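Local coordinates for DNA repair protein MmcB-related protein (Silicibacter pomeroyi, PDB 3DNX) that is of unknown function but belongs to the MmcB-like family of the PDDEXK nuclease clan and is probably linked to DNA repair, at residues 14-19 with 102-107; 30-35 with 134-139; 55-60 with 81-86. One frame throughout, in Å; residues are numbered along the deposited sequence. Where two conformers were deposited one is given.

Contact 1 of 3, residues 14-19 with 102-107; sequences QRLARG and LIADAY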
loop_
_atom_site.group_PDB
_atom_site.type_symbol
_atom_site.label_atom_id
_atom_site.label_comp_id
_atom_site.label_asym_id
_atom_site.label_seq_id
_atom_site.Cartn_x
_atom_site.Cartn_y
_atom_site.Cartn_z
ATOM N N GLN A 14 -2.689 -18.604 -7.329
ATOM C CA GLN A 14 -1.745 -17.518 -7.397
ATOM C C GLN A 14 -1.525 -17.083 -8.830
ATOM O O GLN A 14 -1.213 -15.926 -9.072
ATOM C CB GLN A 14 -0.408 -17.897 -6.748
ATOM C CG GLN A 14 -0.460 -18.008 -5.224
ATOM C CD GLN A 14 0.842 -18.469 -4.637
ATOM O OE1 GLN A 14 1.412 -19.470 -5.069
ATOM N NE2 GLN A 14 1.319 -17.750 -3.620
ATOM N N ARG A 15 -1.602 -18.033 -9.749
ATOM C CA ARG A 15 -1.451 -17.757 -11.171
ATOM C C ARG A 15 -2.545 -16.828 -11.650
ATOM O O ARG A 15 -2.271 -15.807 -12.265
ATOM C CB ARG A 15 -1.461 -19.081 -11.948
ATOM C CG ARG A 15 -0.123 -19.846 -11.922
ATOM C CD ARG A 15 -0.205 -21.103 -12.766
ATOM N NE ARG A 15 1.108 -21.663 -13.084
ATOM C CZ ARG A 15 1.799 -21.464 -14.216
ATOM N NH1 ARG A 15 2.976 -22.061 -14.368
ATOM N NH2 ARG A 15 1.343 -20.689 -15.203
ATOM N N LEU A 16 -3.794 -17.198 -11.373
ATOM C CA LEU A 16 -4.931 -16.360 -11.738
ATOM C C LEU A 16 -4.769 -14.971 -11.122
ATOM O O LEU A 16 -4.963 -13.984 -11.813
ATOM C CB LEU A 16 -6.270 -16.986 -11.298
ATOM C CG LEU A 16 -6.660 -18.344 -11.895
ATOM C CD1 LEU A 16 -7.877 -18.950 -11.158
ATOM C CD2 LEU A 16 -6.956 -18.172 -13.361
ATOM N N ALA A 17 -4.358 -14.903 -9.847
ATOM C CA ALA A 17 -4.252 -13.628 -9.184
ATOM C C ALA A 17 -3.176 -12.731 -9.852
ATOM O O ALA A 17 -3.272 -11.503 -9.820
ATOM C CB ALA A 17 -3.945 -13.799 -7.707
ATOM N N ARG A 18 -2.123 -13.358 -10.359
ATOM C CA ARG A 18 -1.083 -12.601 -11.108
ATOM C C ARG A 18 -1.629 -11.934 -12.312
ATOM O O ARG A 18 -1.408 -10.741 -12.511
ATOM C CB ARG A 18 0.085 -13.518 -11.485
ATOM C CG ARG A 18 1.354 -12.810 -12.015
ATOM C CD ARG A 18 2.297 -13.976 -12.304
ATOM N NE ARG A 18 3.648 -13.639 -12.629
ATOM C CZ ARG A 18 4.184 -13.731 -13.841
ATOM N NH1 ARG A 18 5.472 -13.433 -13.982
ATOM N NH2 ARG A 18 3.462 -14.094 -14.906
ATOM N N GLY A 19 -2.417 -12.675 -13.087
ATOM C CA GLY A 19 -3.048 -12.124 -14.289
ATOM C C GLY A 19 -4.066 -11.089 -13.982
ATOM O O GLY A 19 -4.102 -10.023 -14.618
ATOM N N LEU A 102 -14.104 -12.476 -14.609
ATOM C CA LEU A 102 -12.907 -12.337 -15.404
ATOM C C LEU A 102 -12.456 -13.699 -15.842
ATOM O O LEU A 102 -12.565 -14.668 -15.089
ATOM C CB LEU A 102 -11.728 -11.691 -14.624
ATOM C CG LEU A 102 -11.815 -10.215 -14.237
ATOM C CD1 LEU A 102 -12.642 -10.078 -12.996
ATOM C CD2 LEU A 102 -10.456 -9.663 -13.990
ATOM N N ILE A 103 -11.945 -13.765 -17.057
ATOM C CA ILE A 103 -11.176 -14.924 -17.489
ATOM C C ILE A 103 -9.694 -14.558 -17.429
ATOM O O ILE A 103 -9.287 -13.538 -17.987
ATOM C CB ILE A 103 -11.553 -15.370 -18.924
ATOM C CG1 ILE A 103 -13.074 -15.546 -19.107
ATOM C CG2 ILE A 103 -10.768 -16.609 -19.300
ATOM C CD1 ILE A 103 -13.653 -16.662 -18.324
ATOM N N ALA A 104 -8.902 -15.374 -16.732
ATOM C CA ALA A 104 -7.536 -15.030 -16.375
ATOM C C ALA A 104 -6.604 -16.227 -16.572
ATOM O O ALA A 104 -7.055 -17.387 -16.707
ATOM C CB ALA A 104 -7.477 -14.546 -14.902
ATOM N N ASP A 105 -5.311 -15.910 -16.639
ATOM C CA ASP A 105 -4.222 -16.890 -16.487
ATOM C C ASP A 105 -3.059 -16.181 -15.807
ATOM O O ASP A 105 -3.260 -15.102 -15.298
ATOM C CB ASP A 105 -3.821 -17.562 -17.820
ATOM C CG ASP A 105 -3.267 -16.588 -18.877
ATOM O OD1 ASP A 105 -2.888 -15.430 -18.603
ATOM O OD2 ASP A 105 -3.189 -17.008 -20.044
ATOM N N ALA A 106 -1.854 -16.762 -15.806
ATOM C CA ALA A 106 -0.745 -16.148 -15.079
ATOM C C ALA A 106 -0.286 -14.865 -15.726
ATOM O O ALA A 106 0.428 -14.131 -15.086
ATOM C CB ALA A 106 0.456 -17.117 -14.925
ATOM N N TYR A 107 -0.709 -14.574 -16.964
ATOM C CA TYR A 107 -0.093 -13.514 -17.716
ATOM C C TYR A 107 -0.971 -12.313 -17.997
ATOM O O TYR A 107 -0.458 -11.245 -18.357
ATOM C CB TYR A 107 0.394 -14.065 -19.042
ATOM C CG TYR A 107 1.265 -15.280 -18.830
ATOM C CD1 TYR A 107 2.538 -15.132 -18.332
ATOM C CD2 TYR A 107 0.775 -16.572 -19.045
ATOM C CE1 TYR A 107 3.372 -16.226 -18.134
ATOM C CE2 TYR A 107 1.586 -17.682 -18.824
ATOM C CZ TYR A 107 2.887 -17.495 -18.374
ATOM O OH TYR A 107 3.731 -18.552 -18.135
HETATM O O HOH W 1 -1.244 -19.824 -16.466
#
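Arg18 makes a direct hydrogen bond to Ala106 between helix segment 14-19 and segment 102-107. NH2 of Arg18 donates to Ala106 O over 3.0 Å with 158° at the hydrogen. The oxygen lies close to the guanidinium plane, whereas the donor stands well above the carbonyl plane. CG of Arg18 is anti to the backbone N (chi1 -168°), and the extended chain beyond it runs past the same oxygen, CD lying 3.4 Å from Ala106 O. The guanidinium then meets Tyr107 with its plane nearly perpendicular to the ring, Arg18 NH2 being 3.7 Å from Tyr107 CD1. A water links the other arginine: it accepts from Arg15 NH2 and from Ala106 N, and the Arg15 side chain passes alongside the Ala106 methyl group.

Where the two backbones meet, the contacts are of the CA-H...O kind. Ala106 CA approaches Arg15 O at 3.2 Å with a nearly straight angle of 164°. Gly19, without a side chain, brings its CA to 3.2 Å from Asp105 O.

At the end of strand 100-104, Leu16 CD2 reaches Ala104, 3.4 Å from its O and 4.0 Å from its CB. Asp105 to Tyr107 form an Asx turn, OD1 of Asp105 accepting from Tyr107 N at 2.9 Å from above the carboxylate plane; the turn presents Ala106 to the helix. Tyr107 O is further bound by Arg22, one helical turn beyond Arg18.

The chemistry is thus divided: Arg18 donates to a main-chain oxygen of the turn, Arg15 NH2 and the Ala106 N-H share a water as acceptor, and close CA-H...O approaches with small apolar contacts seat the helix against the end of the strand.

Contact 2 of 3, residues 30-35 with 134-139; sequences VSVEEF and THAARR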
loop_
_atom_site.group_PDB
_atom_site.type_symbol
_atom_site.label_atom_id
_atom_site.label_comp_id
_atom_site.label_asym_id
_atom_site.label_seq_id
_atom_site.Cartn_x
_atom_site.Cartn_y
_atom_site.Cartn_z
ATOM N N VAL A 30 -5.070 -0.723 -8.429
ATOM C CA VAL A 30 -3.984 -1.434 -7.768
ATOM C C VAL A 30 -4.614 -2.582 -6.986
ATOM O O VAL A 30 -5.833 -2.622 -6.817
ATOM C CB VAL A 30 -3.186 -0.521 -6.809
ATOM C CG1 VAL A 30 -2.387 0.557 -7.642
ATOM C CG2 VAL A 30 -4.106 0.170 -5.802
ATOM N N SER A 31 -3.798 -3.468 -6.472
ATOM C CA SER A 31 -4.339 -4.677 -5.846
ATOM C C SER A 31 -3.396 -5.208 -4.790
ATOM O O SER A 31 -2.201 -4.890 -4.771
ATOM C CB SER A 31 -4.640 -5.734 -6.875
ATOM O OG SER A 31 -3.443 -6.161 -7.534
ATOM N N VAL A 32 -3.971 -6.013 -3.894
ATOM C CA VAL A 32 -3.212 -6.861 -3.008
ATOM C C VAL A 32 -3.827 -8.258 -3.016
ATOM O O VAL A 32 -4.985 -8.462 -3.416
ATOM C CB VAL A 32 -3.112 -6.354 -1.532
ATOM C CG1 VAL A 32 -2.349 -4.993 -1.472
ATOM C CG2 VAL A 32 -4.436 -6.279 -0.826
ATOM N N GLU A 33 -3.045 -9.204 -2.546
ATOM C CA GLU A 33 -3.509 -10.553 -2.420
ATOM C C GLU A 33 -3.738 -10.986 -0.970
ATOM O O GLU A 33 -3.106 -10.493 -0.019
ATOM C CB GLU A 33 -2.505 -11.505 -3.078
ATOM C CG GLU A 33 -2.521 -11.530 -4.567
ATOM C CD GLU A 33 -1.662 -12.692 -5.135
ATOM O OE1 GLU A 33 -1.827 -13.886 -4.698
ATOM O OE2 GLU A 33 -0.844 -12.426 -6.039
ATOM N N GLU A 34 -4.665 -11.930 -0.810
ATOM C CA GLU A 34 -4.958 -12.536 0.498
ATOM C C GLU A 34 -5.300 -11.479 1.524
ATOM O O GLU A 34 -4.725 -11.414 2.583
ATOM C CB GLU A 34 -3.770 -13.375 0.947
ATOM C CG GLU A 34 -3.368 -14.367 -0.110
ATOM C CD GLU A 34 -2.323 -15.329 0.367
ATOM O OE1 GLU A 34 -1.336 -14.872 0.973
ATOM O OE2 GLU A 34 -2.485 -16.545 0.110
ATOM N N PHE A 35 -6.261 -10.646 1.176
ATOM C CA PHE A 35 -6.698 -9.572 2.007
ATOM C C PHE A 35 -7.787 -9.954 3.024
ATOM O O PHE A 35 -8.772 -10.610 2.666
ATOM C CB PHE A 35 -7.254 -8.480 1.136
ATOM C CG PHE A 35 -7.668 -7.295 1.894
ATOM C CD1 PHE A 35 -9.002 -7.024 2.083
ATOM C CD2 PHE A 35 -6.722 -6.460 2.467
ATOM C CE1 PHE A 35 -9.406 -5.920 2.777
ATOM C CE2 PHE A 35 -7.131 -5.367 3.191
ATOM C CZ PHE A 35 -8.478 -5.083 3.333
ATOM N N THR A 134 -2.067 -0.572 4.670
ATOM C CA THR A 134 -1.234 -1.241 5.625
ATOM C C THR A 134 -0.687 -2.549 5.108
ATOM O O THR A 134 0.482 -2.841 5.298
ATOM C CB THR A 134 -1.995 -1.451 6.914
ATOM O OG1 THR A 134 -2.378 -0.160 7.392
ATOM C CG2 THR A 134 -1.108 -2.137 7.934
ATOM N N HIS A 135 -1.542 -3.321 4.441
ATOM C CA HIS A 135 -1.164 -4.621 3.893
ATOM C C HIS A 135 -0.086 -4.433 2.838
ATOM O O HIS A 135 0.983 -5.071 2.850
ATOM C CB HIS A 135 -2.436 -5.271 3.304
ATOM C CG HIS A 135 -2.223 -6.590 2.639
ATOM N ND1 HIS A 135 -2.934 -7.717 3.002
ATOM C CD2 HIS A 135 -1.460 -6.955 1.576
ATOM C CE1 HIS A 135 -2.589 -8.723 2.216
ATOM N NE2 HIS A 135 -1.699 -8.288 1.341
ATOM N N ALA A 136 -0.385 -3.550 1.894
ATOM C CA ALA A 136 0.528 -3.286 0.809
ATOM C C ALA A 136 1.891 -2.829 1.291
ATOM O O ALA A 136 2.933 -3.302 0.800
ATOM C CB ALA A 136 -0.083 -2.244 -0.092
ATOM N N ALA A 137 1.901 -1.862 2.203
ATOM C CA ALA A 137 3.152 -1.253 2.637
ATOM C C ALA A 137 3.999 -2.225 3.476
ATOM O O ALA A 137 5.212 -2.243 3.322
ATOM C CB ALA A 137 2.927 0.081 3.351
ATOM N N ARG A 138 3.363 -3.070 4.290
ATOM C CA ARG A 138 4.095 -4.095 5.040
ATOM C C ARG A 138 4.798 -5.049 4.104
ATOM O O ARG A 138 5.982 -5.315 4.258
ATOM C CB ARG A 138 3.183 -4.917 5.972
ATOM C CG ARG A 138 3.014 -4.313 7.307
ATOM C CD ARG A 138 2.192 -5.238 8.270
ATOM N NE ARG A 138 1.986 -4.503 9.525
ATOM C CZ ARG A 138 0.814 -4.345 10.161
ATOM N NH1 ARG A 138 -0.313 -4.918 9.711
ATOM N NH2 ARG A 138 0.777 -3.626 11.284
ATOM N N ARG A 139 4.035 -5.622 3.152
ATOM C CA ARG A 139 4.606 -6.587 2.218
ATOM C C ARG A 139 5.721 -5.989 1.405
ATOM O O ARG A 139 6.693 -6.656 1.107
ATOM C CB ARG A 139 3.525 -7.121 1.248
ATOM C CG ARG A 139 2.332 -7.713 1.915
ATOM C CD ARG A 139 2.593 -8.996 2.545
ATOM N NE ARG A 139 1.322 -9.642 2.910
ATOM C CZ ARG A 139 0.622 -9.411 4.035
ATOM N NH1 ARG A 139 1.029 -8.518 4.946
ATOM N NH2 ARG A 139 -0.502 -10.082 4.250
#
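A buried side-chain contact joins the edge strand 30-35 to the long helix 122-144, with His135 of the helix set among Val32, Phe35 and the backbone at the strand's corner. Val32 lies over the imidazole: its CG2 is 4.0 Å from the ring centroid and only 13° off the normal, a CH-pi contact. The opposite face carries NH2 of Arg139, one helical turn on, 3.2 Å above the ring plane, so the imidazole is sandwiched between a methyl and a guanidinium. CG of His135 stands anti to the backbone N (chi1 177°), which sends the ring out from the helix toward the strand. Beside the ring, Val32 CG1 packs on Ala136 CB, 3.8 Å away.

Glu34 and Phe35 both face Val43 of the neighbouring strand, a G1 beta bulge at the corner the chain turns at Glu33 and Glu34. Glu34 O lies at the edge of the His135 ring, in its plane. Phe35 crosses the imidazole obliquely, its CD2 4.0 Å from His135 ND1. The second subunit continues the interface: Ala136 packs on its counterpart there, and the carboxylate of Glu33 forms a salt bridge with Arg144 of that subunit.

Contact 3 of 3, residues 55-60 with 81-86; sequences WVIECK and RYFWAV. With NA (sodium ion), chain C.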
loop_
_atom_site.group_PDB
_atom_site.type_symbol
_atom_site.label_atom_id
_atom_site.label_comp_id
_atom_site.label_asym_id
_atom_site.label_seq_id
_atom_site.Cartn_x
_atom_site.Cartn_y
_atom_site.Cartn_z
ATOM N N TRP A 55 -13.010 -3.567 -5.116
ATOM C CA TRP A 55 -13.384 -4.785 -5.809
ATOM C C TRP A 55 -12.805 -5.984 -5.097
ATOM O O TRP A 55 -11.667 -5.962 -4.646
ATOM C CB TRP A 55 -12.811 -4.768 -7.219
ATOM C CG TRP A 55 -13.455 -3.804 -8.156
ATOM C CD1 TRP A 55 -14.318 -2.793 -7.859
ATOM C CD2 TRP A 55 -13.238 -3.742 -9.567
ATOM N NE1 TRP A 55 -14.639 -2.087 -8.999
ATOM C CE2 TRP A 55 -13.994 -2.662 -10.063
ATOM C CE3 TRP A 55 -12.460 -4.470 -10.441
ATOM C CZ2 TRP A 55 -14.018 -2.318 -11.409
ATOM C CZ3 TRP A 55 -12.495 -4.127 -11.804
ATOM C CH2 TRP A 55 -13.271 -3.061 -12.252
ATOM N N VAL A 56 -13.606 -7.017 -4.951
ATOM C CA VAL A 56 -13.145 -8.292 -4.460
ATOM C C VAL A 56 -13.197 -9.241 -5.653
ATOM O O VAL A 56 -14.227 -9.337 -6.371
ATOM C CB VAL A 56 -14.023 -8.799 -3.309
ATOM C CG1 VAL A 56 -13.900 -10.344 -3.144
ATOM C CG2 VAL A 56 -13.696 -8.010 -2.027
ATOM N N ILE A 57 -12.087 -9.942 -5.861
ATOM C CA ILE A 57 -11.995 -10.950 -6.906
ATOM C C ILE A 57 -11.564 -12.264 -6.279
ATOM O O ILE A 57 -10.473 -12.373 -5.701
ATOM C CB ILE A 57 -11.010 -10.555 -8.035
ATOM C CG1 ILE A 57 -11.433 -9.234 -8.654
ATOM C CG2 ILE A 57 -10.925 -11.630 -9.141
ATOM C CD1 ILE A 57 -10.497 -8.133 -8.311
ATOM N N GLU A 58 -12.442 -13.263 -6.399
ATOM C CA GLU A 58 -12.152 -14.595 -5.970
ATOM C C GLU A 58 -11.683 -15.424 -7.157
ATOM O O GLU A 58 -12.457 -15.633 -8.131
ATOM C CB GLU A 58 -13.403 -15.229 -5.332
ATOM C CG GLU A 58 -13.738 -14.705 -3.980
ATOM C CD GLU A 58 -12.694 -15.071 -2.952
ATOM O OE1 GLU A 58 -12.699 -16.231 -2.490
ATOM O OE2 GLU A 58 -11.873 -14.202 -2.603
ATOM N N CYS A 59 -10.489 -15.969 -7.013
ATOM C CA CYS A 59 -9.788 -16.693 -8.047
ATOM C C CYS A 59 -9.988 -18.175 -7.828
ATOM O O CYS A 59 -9.377 -18.765 -6.964
ATOM C CB CYS A 59 -8.301 -16.324 -8.052
ATOM S SG CYS A 59 -8.019 -14.563 -8.342
ATOM N N LYS A 60 -10.852 -18.797 -8.627
ATOM C CA LYS A 60 -11.124 -20.219 -8.464
ATOM C C LYS A 60 -10.437 -21.031 -9.564
ATOM O O LYS A 60 -10.713 -20.878 -10.736
ATOM C CB LYS A 60 -12.622 -20.457 -8.437
ATOM C CG LYS A 60 -13.323 -19.686 -7.334
ATOM C CD LYS A 60 -12.785 -20.179 -5.994
ATOM C CE LYS A 60 -13.365 -19.455 -4.848
ATOM N NZ LYS A 60 -12.816 -19.945 -3.524
ATOM N N ARG A 81 -17.895 -3.938 -5.845
ATOM C CA ARG A 81 -18.127 -4.909 -6.912
ATOM C C ARG A 81 -17.405 -6.210 -6.568
ATOM O O ARG A 81 -16.288 -6.187 -6.084
ATOM C CB ARG A 81 -17.636 -4.392 -8.254
ATOM C CG ARG A 81 -18.328 -3.121 -8.726
ATOM C CD ARG A 81 -17.998 -2.834 -10.166
ATOM N NE ARG A 81 -18.228 -1.442 -10.529
ATOM C CZ ARG A 81 -19.182 -0.991 -11.338
ATOM N NH1 ARG A 81 -19.270 0.306 -11.580
ATOM N NH2 ARG A 81 -20.015 -1.802 -11.940
ATOM N N TYR A 82 -18.098 -7.313 -6.773
ATOM C CA TYR A 82 -17.615 -8.683 -6.549
ATOM C C TYR A 82 -17.529 -9.468 -7.856
ATOM O O TYR A 82 -18.496 -9.504 -8.670
ATOM C CB TYR A 82 -18.564 -9.426 -5.592
ATOM C CG TYR A 82 -18.148 -10.843 -5.386
ATOM C CD1 TYR A 82 -17.195 -11.167 -4.447
ATOM C CD2 TYR A 82 -18.720 -11.879 -6.143
ATOM C CE1 TYR A 82 -16.778 -12.480 -4.270
ATOM C CE2 TYR A 82 -18.301 -13.182 -5.990
ATOM C CZ TYR A 82 -17.355 -13.475 -5.017
ATOM O OH TYR A 82 -16.935 -14.761 -4.826
ATOM N N PHE A 83 -16.359 -10.083 -8.077
ATOM C CA PHE A 83 -16.029 -10.831 -9.300
ATOM C C PHE A 83 -15.475 -12.194 -8.963
ATOM O O PHE A 83 -14.778 -12.378 -7.930
ATOM C CB PHE A 83 -14.921 -10.200 -10.141
ATOM C CG PHE A 83 -15.193 -8.793 -10.601
ATOM C CD1 PHE A 83 -15.512 -8.516 -11.913
ATOM C CD2 PHE A 83 -15.080 -7.736 -9.701
ATOM C CE1 PHE A 83 -15.732 -7.202 -12.333
ATOM C CE2 PHE A 83 -15.287 -6.436 -10.110
ATOM C CZ PHE A 83 -15.633 -6.166 -11.420
ATOM N N TRP A 84 -15.764 -13.137 -9.869
ATOM C CA TRP A 84 -15.008 -14.376 -9.982
ATOM C C TRP A 84 -13.914 -14.209 -11.018
ATOM O O TRP A 84 -14.076 -13.433 -11.944
ATOM C CB TRP A 84 -15.904 -15.529 -10.379
ATOM C CG TRP A 84 -17.069 -15.732 -9.481
ATOM C CD1 TRP A 84 -18.311 -15.236 -9.658
ATOM C CD2 TRP A 84 -17.099 -16.493 -8.262
ATOM N NE1 TRP A 84 -19.134 -15.647 -8.625
ATOM C CE2 TRP A 84 -18.391 -16.396 -7.747
ATOM C CE3 TRP A 84 -16.143 -17.240 -7.560
ATOM C CZ2 TRP A 84 -18.770 -17.038 -6.573
ATOM C CZ3 TRP A 84 -16.511 -17.856 -6.389
ATOM C CH2 TRP A 84 -17.798 -17.747 -5.902
ATOM N N ALA A 85 -12.796 -14.899 -10.831
ATOM C CA ALA A 85 -11.728 -15.006 -11.848
ATOM C C ALA A 85 -11.412 -16.505 -12.007
ATOM O O ALA A 85 -11.122 -17.183 -11.039
ATOM C CB ALA A 85 -10.472 -14.206 -11.458
ATOM N N VAL A 86 -11.521 -16.993 -13.237
ATOM C CA VAL A 86 -11.310 -18.393 -13.593
ATOM C C VAL A 86 -10.548 -18.467 -14.900
ATOM O O VAL A 86 -10.466 -17.471 -15.655
ATOM C CB VAL A 86 -12.657 -19.148 -13.729
ATOM C CG1 VAL A 86 -13.447 -19.088 -12.402
ATOM C CG2 VAL A 86 -13.509 -18.629 -14.903
HETATM NA NA NA C . -8.606 -20.093 -4.968
HETATM O O HOH W 2 -16.540 0.453 -9.211
HETATM O O HOH W 3 -10.196 -18.924 -3.723
HETATM O O HOH W 4 -6.848 -18.727 -4.794
HETATM O O HOH W 5 -8.417 -21.585 -3.195
#
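Trp55 and Phe83 interlock on one face of parallel strands 54-59 and 81-86, which with helix 63-68 form a beta-alpha-beta unit. The phenyl ring leans over the indole with planes 39° apart, its CE2 reaching 3.4 Å from Trp55 CD2. Arg81 CB lies over the five-membered part, 4.0 Å from its centroid; a water joins Arg81 NE to Trp55 NE1, while NH2 bonds Ala115 O. Farther along, Ile57 fills the step between Phe83 and Ala85, its CG2 pressing tightly on Ala85 CB at 3.5 Å. Val20 of helix 12-26 covers both.

On the other face Val56 CG1 abuts Tyr82 CD1 at 3.6 Å. The Tyr82 hydroxyl is wedged between Glu58 CG and the Trp84 face, 3.2 Å above that ring, with no polar partner in the model. Lys60 CG lies 3.7 Å from Trp84 CE3, and the bend at chi2 (-63°) brings CE into the plane at the indole edge.

At the end of the five-bond backbone ladder Cys59 O binds a sodium ion at 2.5 Å, with three waters and Asp65. Lys60 NZ holds one of those waters and pairs with Asp69. Asp44, Glu58 (bonded to Asp44 N) and Lys60 are consistent with a PD-(D/E)XK motif, gathering polar chemistry here.

How the contacts relate
Contact 3 lies in the middle of the mixed six-stranded sheet, while contacts 1 and 2 bring helices to it from the ends of the chain. The centres of contacts 1 and 3 are about 11 Å apart; strands 81-86 and 100-104 are neighbours, joined by backbone hydrogen bonds. Centre to centre, contact 2 is about 17 Å from contact 1 and 16 Å from contact 3, at the edge strand 30-35, yet Ala17 touches Glu33. Along the chain, contact 3 nests inside the loops closed by both other contacts, whose own segments alternate. Helix 12-26 thus covers one face of the central strands, while helix 122-144 packs at the 30-35 edge and meets the second subunit.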